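PDB 4DKW: terminase, large subunit from Enterobacteria phage P22, which drives viral DNA into empty capsids as an ATP-powered motor and, through its C-terminal nuclease domain, the part this chain holds, cuts the genome to start and end packaging. Local coordinates for residues A41-W46 / D170-A175; Y55-W60 / K142-C147. All blocks are in the same frame, centred on the assembly; numbering follows the deposited sequence.

Interaction 1: residues A41-W46 / D170-A175. With MG (magnesium ion), chain E.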
loop_
_atom_site.group_PDB
_atom_site.type_symbol
_atom_site.label_atom_id
_atom_site.label_comp_id
_atom_site.label_asym_id
_atom_site.label_seq_id
_atom_site.Cartn_x
_atom_site.Cartn_y
_atom_site.Cartn_z
ATOM N N ALA A 41 3.262 4.323 6.653
ATOM C CA ALA A 41 3.797 3.263 5.802
ATOM C C ALA A 41 4.053 3.768 4.388
ATOM O O ALA A 41 3.248 4.513 3.830
ATOM C CB ALA A 41 2.857 2.052 5.776
ATOM N N HIS A 42 5.186 3.380 3.818
ATOM C CA HIS A 42 5.422 3.587 2.396
ATOM C C HIS A 42 5.719 2.231 1.761
ATOM O O HIS A 42 6.605 1.513 2.229
ATOM C CB HIS A 42 6.594 4.545 2.167
ATOM C CG HIS A 42 6.688 5.049 0.759
ATOM N ND1 HIS A 42 6.029 6.181 0.333
ATOM C CD2 HIS A 42 7.331 4.555 -0.323
ATOM C CE1 HIS A 42 6.277 6.370 -0.952
ATOM N NE2 HIS A 42 7.068 5.405 -1.371
ATOM N N ILE A 43 4.977 1.873 0.713
ATOM C CA ILE A 43 5.121 0.558 0.088
ATOM C C ILE A 43 5.418 0.682 -1.390
ATOM O O ILE A 43 5.217 1.735 -1.986
ATOM C CB ILE A 43 3.859 -0.332 0.276
ATOM C CG1 ILE A 43 2.634 0.276 -0.430
ATOM C CG2 ILE A 43 3.573 -0.543 1.769
ATOM C CD1 ILE A 43 2.393 -0.161 -1.917
ATOM N N GLN A 44 5.891 -0.407 -1.979
ATOM C CA GLN A 44 6.057 -0.475 -3.422
ATOM C C GLN A 44 5.448 -1.772 -3.928
ATOM O O GLN A 44 5.725 -2.858 -3.415
ATOM C CB GLN A 44 7.528 -0.370 -3.849
ATOM C CG GLN A 44 7.720 -0.409 -5.368
ATOM C CD GLN A 44 9.131 -0.051 -5.787
ATOM O OE1 GLN A 44 9.923 -0.921 -6.144
ATOM N NE2 GLN A 44 9.457 1.236 -5.736
ATOM N N LEU A 45 4.615 -1.639 -4.946
ATOM C CA LEU A 45 3.907 -2.749 -5.512
ATOM C C LEU A 45 4.375 -2.916 -6.951
ATOM O O LEU A 45 4.528 -1.930 -7.676
ATOM C CB LEU A 45 2.418 -2.409 -5.462
ATOM C CG LEU A 45 1.317 -3.424 -5.694
ATOM C CD1 LEU A 45 1.390 -4.574 -4.680
ATOM C CD2 LEU A 45 -0.003 -2.681 -5.590
ATOM N N TRP A 46 4.641 -4.153 -7.362
ATOM C CA TRP A 46 4.962 -4.421 -8.759
ATOM C C TRP A 46 3.782 -5.133 -9.380
ATOM O O TRP A 46 3.145 -5.967 -8.729
ATOM C CB TRP A 46 6.206 -5.295 -8.890
ATOM C CG TRP A 46 7.439 -4.694 -8.316
ATOM C CD1 TRP A 46 7.606 -3.413 -7.875
ATOM C CD2 TRP A 46 8.693 -5.358 -8.114
ATOM N NE1 TRP A 46 8.888 -3.234 -7.416
ATOM C CE2 TRP A 46 9.576 -4.410 -7.553
ATOM C CE3 TRP A 46 9.156 -6.658 -8.363
ATOM C CZ2 TRP A 46 10.896 -4.733 -7.223
ATOM C CZ3 TRP A 46 10.468 -6.972 -8.039
ATOM C CH2 TRP A 46 11.322 -6.013 -7.474
ATOM N N ASP A 170 -3.018 -1.472 10.554
ATOM C CA ASP A 170 -3.432 -1.618 9.167
ATOM C C ASP A 170 -2.851 -0.564 8.236
ATOM O O ASP A 170 -3.410 -0.291 7.183
ATOM C CB ASP A 170 -4.960 -1.631 9.071
ATOM C CG ASP A 170 -5.594 -0.348 9.565
ATOM O OD1 ASP A 170 -4.868 0.505 10.102
ATOM O OD2 ASP A 170 -6.829 -0.197 9.419
ATOM N N ASP A 171 -1.714 0.003 8.620
ATOM C CA ASP A 171 -1.054 1.039 7.828
ATOM C C ASP A 171 -0.432 0.520 6.521
ATOM O O ASP A 171 -0.644 1.115 5.466
ATOM C CB ASP A 171 -0.013 1.745 8.687
ATOM C CG ASP A 171 -0.549 2.078 10.073
ATOM O OD1 ASP A 171 -1.423 2.983 10.178
ATOM O OD2 ASP A 171 -0.112 1.423 11.046
ATOM N N VAL A 172 0.338 -0.566 6.599
ATOM C CA VAL A 172 0.857 -1.254 5.413
ATOM C C VAL A 172 -0.288 -1.805 4.545
ATOM O O VAL A 172 -0.243 -1.716 3.315
ATOM C CB VAL A 172 1.851 -2.384 5.791
ATOM C CG1 VAL A 172 2.251 -3.218 4.556
ATOM C CG2 VAL A 172 3.086 -1.793 6.465
ATOM N N LEU A 173 -1.323 -2.341 5.189
ATOM C CA LEU A 173 -2.488 -2.862 4.477
ATOM C C LEU A 173 -3.197 -1.747 3.707
ATOM O O LEU A 173 -3.511 -1.896 2.525
ATOM C CB LEU A 173 -3.453 -3.563 5.443
ATOM C CG LEU A 173 -2.918 -4.859 6.070
ATOM C CD1 LEU A 173 -3.860 -5.377 7.148
ATOM C CD2 LEU A 173 -2.697 -5.932 5.004
ATOM N N ASP A 174 -3.424 -0.620 4.371
ATOM C CA ASP A 174 -4.039 0.528 3.718
ATOM C C ASP A 174 -3.225 1.013 2.526
ATOM O O ASP A 174 -3.757 1.181 1.422
ATOM C CB ASP A 174 -4.226 1.676 4.707
ATOM C CG ASP A 174 -5.378 1.446 5.657
ATOM O OD1 ASP A 174 -6.163 0.496 5.442
ATOM O OD2 ASP A 174 -5.507 2.232 6.615
ATOM N N ALA A 175 -1.938 1.253 2.758
ATOM C CA ALA A 175 -1.019 1.655 1.693
ATOM C C ALA A 175 -1.057 0.683 0.511
ATOM O O ALA A 175 -1.164 1.107 -0.638
ATOM C CB ALA A 175 0.400 1.786 2.233
HETATM MG MG MG E . -2.832 4.564 9.235
HETATM O O HOH W 1 -3.709 6.117 8.342
HETATM O O HOH W 2 -3.425 4.581 11.306
#
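Ala41 and Ile43 of the strand pack against the first turn of the helix that begins at Asp171. The contact is apolar and buried. Ala41 CB sits over the helix start, 3.6 Å from Asp171 O, and also meets Val172 CG2 at 3.9 Å. Ile43, two residues on, is the next residue of the strand to point toward the helix. Its CG1 lies 3.8 Å from Ala175 CB, and its CG2 meets Val172 CG1 at 4.1 Å. CG1 of Ile43 stands between the backbone N and the carbonyl carbon (chi1 64°), which sets it against the Ala175 methyl. With alanines on both sides, the strand and helix axes come within 7.6 Å, crossing at -46°.

The polar bonds nearby are made within one segment or to other parts of the chain. Gln44 OE1 accepts a nearly straight bond from Trp46 NE1 at 2.8 Å, with the oxygen close to the indole plane. Gln44 NE2 is held by Asp30 and by the carbonyl of Trp77. On the helix, Val172 N and Leu173 N are bonded by the carboxylate of Glu153.

The metal chemistry belongs to Asp171. Its CG lies beside the backbone N (chi1 -45°), and the carboxylate leads away from the strand. OD1 binds the magnesium ion at 2.3 Å. Asp33 OD2 and two waters are also ligands. Asp171 is a catalytic magnesium ligand of the RNase H-like nuclease. The packing, with the Glu153 bonds, probably helps hold the helix start against the sheet, where Asp171 and Asp33 share the magnesium ion.

Interaction 2: residues Y55-W60 / K142-C147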
loop_
_atom_site.group_PDB
_atom_site.type_symbol
_atom_site.label_atom_id
_atom_site.label_comp_id
_atom_site.label_asym_id
_atom_site.label_seq_id
_atom_site.Cartn_x
_atom_site.Cartn_y
_atom_site.Cartn_z
ATOM N N TYR A 55 2.990 -8.001 -6.877
ATOM C CA TYR A 55 4.034 -8.319 -5.903
ATOM C C TYR A 55 4.243 -7.120 -4.992
ATOM O O TYR A 55 4.594 -6.034 -5.457
ATOM C CB TYR A 55 5.362 -8.648 -6.599
ATOM C CG TYR A 55 5.277 -9.798 -7.581
ATOM C CD1 TYR A 55 5.547 -11.101 -7.165
ATOM C CD2 TYR A 55 4.926 -9.588 -8.917
ATOM C CE1 TYR A 55 5.478 -12.168 -8.049
ATOM C CE2 TYR A 55 4.845 -10.655 -9.808
ATOM C CZ TYR A 55 5.125 -11.942 -9.359
ATOM O OH TYR A 55 5.068 -13.017 -10.217
ATOM N N LEU A 56 4.000 -7.306 -3.701
ATOM C CA LEU A 56 4.332 -6.284 -2.735
ATOM C C LEU A 56 5.827 -6.438 -2.476
ATOM O O LEU A 56 6.247 -7.356 -1.781
ATOM C CB LEU A 56 3.514 -6.466 -1.460
ATOM C CG LEU A 56 3.739 -5.382 -0.407
ATOM C CD1 LEU A 56 3.390 -4.011 -0.973
ATOM C CD2 LEU A 56 2.907 -5.685 0.820
ATOM N N ALA A 57 6.630 -5.554 -3.071
ATOM C CA ALA A 57 8.079 -5.743 -3.122
ATOM C C ALA A 57 8.876 -4.977 -2.054
ATOM O O ALA A 57 9.956 -5.407 -1.665
ATOM C CB ALA A 57 8.593 -5.390 -4.514
ATOM N N ARG A 58 8.360 -3.837 -1.600
ATOM C CA ARG A 58 9.049 -3.047 -0.584
ATOM C C ARG A 58 8.046 -2.528 0.435
ATOM O O ARG A 58 6.955 -2.112 0.069
ATOM C CB ARG A 58 9.792 -1.859 -1.208
ATOM C CG ARG A 58 10.696 -2.185 -2.384
ATOM C CD ARG A 58 12.014 -2.732 -1.911
ATOM N NE ARG A 58 12.986 -2.820 -2.997
ATOM C CZ ARG A 58 13.185 -3.903 -3.745
ATOM N NH1 ARG A 58 12.474 -5.010 -3.537
ATOM N NH2 ARG A 58 14.098 -3.882 -4.705
ATOM N N VAL A 59 8.423 -2.567 1.712
ATOM C CA VAL A 59 7.589 -2.076 2.806
ATOM C C VAL A 59 8.440 -1.364 3.847
ATOM O O VAL A 59 9.475 -1.884 4.269
ATOM C CB VAL A 59 6.832 -3.220 3.503
ATOM C CG1 VAL A 59 6.314 -2.773 4.850
ATOM C CG2 VAL A 59 5.691 -3.723 2.622
ATOM N N TRP A 60 8.005 -0.171 4.245
ATOM C CA TRP A 60 8.637 0.566 5.327
ATOM C C TRP A 60 7.538 1.109 6.232
ATOM O O TRP A 60 6.583 1.728 5.764
ATOM C CB TRP A 60 9.514 1.695 4.779
ATOM C CG TRP A 60 10.161 2.568 5.837
ATOM C CD1 TRP A 60 11.298 2.298 6.549
ATOM C CD2 TRP A 60 9.712 3.863 6.277
ATOM N NE1 TRP A 60 11.578 3.340 7.410
ATOM C CE2 TRP A 60 10.622 4.312 7.259
ATOM C CE3 TRP A 60 8.624 4.682 5.938
ATOM C CZ2 TRP A 60 10.475 5.537 7.908
ATOM C CZ3 TRP A 60 8.480 5.900 6.583
ATOM C CH2 TRP A 60 9.403 6.316 7.558
ATOM N N LYS A 142 1.254 -11.635 -4.366
ATOM C CA LYS A 142 2.391 -12.157 -3.625
ATOM C C LYS A 142 3.054 -11.048 -2.806
ATOM O O LYS A 142 3.036 -9.871 -3.207
ATOM C CB LYS A 142 3.414 -12.774 -4.590
ATOM C CG LYS A 142 2.858 -13.836 -5.516
ATOM C CD LYS A 142 2.494 -15.090 -4.741
ATOM C CE LYS A 142 1.869 -16.140 -5.645
ATOM N NZ LYS A 142 1.079 -17.109 -4.840
ATOM N N VAL A 143 3.632 -11.429 -1.666
ATOM C CA VAL A 143 4.410 -10.509 -0.833
ATOM C C VAL A 143 5.819 -11.065 -0.650
ATOM O O VAL A 143 5.974 -12.224 -0.279
ATOM C CB VAL A 143 3.732 -10.313 0.547
ATOM C CG1 VAL A 143 4.520 -9.317 1.431
ATOM C CG2 VAL A 143 2.307 -9.838 0.351
ATOM N N PHE A 144 6.843 -10.257 -0.929
ATOM C CA PHE A 144 8.231 -10.680 -0.714
ATOM C C PHE A 144 8.399 -11.075 0.748
ATOM O O PHE A 144 7.862 -10.409 1.630
ATOM C CB PHE A 144 9.211 -9.550 -1.039
ATOM C CG PHE A 144 9.460 -9.348 -2.511
ATOM C CD1 PHE A 144 8.623 -9.909 -3.470
ATOM C CD2 PHE A 144 10.546 -8.590 -2.934
ATOM C CE1 PHE A 144 8.867 -9.720 -4.834
ATOM C CE2 PHE A 144 10.801 -8.403 -4.281
ATOM C CZ PHE A 144 9.964 -8.968 -5.236
ATOM N N ASN A 145 9.129 -12.151 1.013
ATOM C CA ASN A 145 9.322 -12.598 2.392
ATOM C C ASN A 145 10.118 -11.613 3.263
ATOM O O ASN A 145 10.201 -11.779 4.475
ATOM C CB ASN A 145 9.913 -14.020 2.438
ATOM C CG ASN A 145 11.263 -14.131 1.756
ATOM O OD1 ASN A 145 12.131 -13.270 1.904
ATOM N ND2 ASN A 145 11.456 -15.216 1.015
ATOM N N THR A 146 10.679 -10.586 2.634
ATOM C CA THR A 146 11.419 -9.544 3.330
ATOM C C THR A 146 10.518 -8.380 3.772
ATOM O O THR A 146 10.995 -7.405 4.350
ATOM C CB THR A 146 12.547 -9.000 2.435
ATOM O OG1 THR A 146 12.011 -8.642 1.148
ATOM C CG2 THR A 146 13.651 -10.048 2.266
ATOM N N CYS A 147 9.219 -8.488 3.499
ATOM C CA CYS A 147 8.260 -7.439 3.860
ATOM C C CYS A 147 7.479 -7.853 5.092
ATOM O O CYS A 147 6.250 -7.875 5.068
ATOM C CB CYS A 147 7.278 -7.161 2.716
ATOM S SG CYS A 147 8.047 -6.516 1.245
#
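Tyr55 and Leu56 pair in parallel with Lys142 and Val143, and the short strand axes run 4.6 Å apart at 18°. Leu56 bonds through both its N-H and its C=O: N donates to Lys142 O at 2.8 Å, and O accepts from Phe144 N at 3.1 Å. The second strand then leaves the sheet in a type I turn from Phe144 to Cys147. Ala57 and Arg58 both face Gln44 of the neighbouring strand 40-48, a classic beta bulge.

On one face of the sheet, Tyr55 and Lys142 lie side by side, with Tyr55 CD1 3.7 Å from Lys142 CB. The lysine bends at chi2, and its NZ bonds to Thr14 O. Leu56 and Val143 run alongside each other on the other face and both touch Phe150.

Phe144 packs at the bulge. Ala57 CA sits over one face of its ring, 3.9 Å from the centroid, in a CH-pi contact, and Ala57 CB covers the same face near CE2. Arg58 NH1 donates to Ala57 O, approaching from above the carbonyl plane. Phe144 CE2 meets the edge of this guanidinium, whose plane is turned 50° from the ring.

Beyond the turn, Cys147 comes back to the strand. Its CB is 3.8 Å from Val59 CG2, and SG lies 3.6 Å from Leu56 O. Two backbone bonds thus join residues 142-144 to 55-60, and a further one runs between Lys142 and Phe54. Past the Phe144 N-H bond to the Leu56 carbonyl, the contact rests on the CH-pi and apolar packing of Phe144 and Cys147.

Overall arrangement
Of the four segments, that on strand 40-48 comes first, and the chain then runs into its antiparallel neighbour, strand 53-62. Interaction 2 closes a loop of 81 residues, largely helical where regular, by bringing strand 141-144 alongside 53-62. Interaction 1 closes the wider loop when helix 171-181 returns to strand 40-48, so interaction 2 is nested inside it. Their centres are 9 Å apart. The two meet directly across the strand pair, where Trp46 N lies 2.7 Å from Tyr55 O and the Trp46 ring packs on Ala57 and Phe144. Interaction 2 adds strand 141-144 beside 53-62 in the sheet, while interaction 1 lays a helix on it. Helix 148-156 touches both, through Pro149 and Phe150.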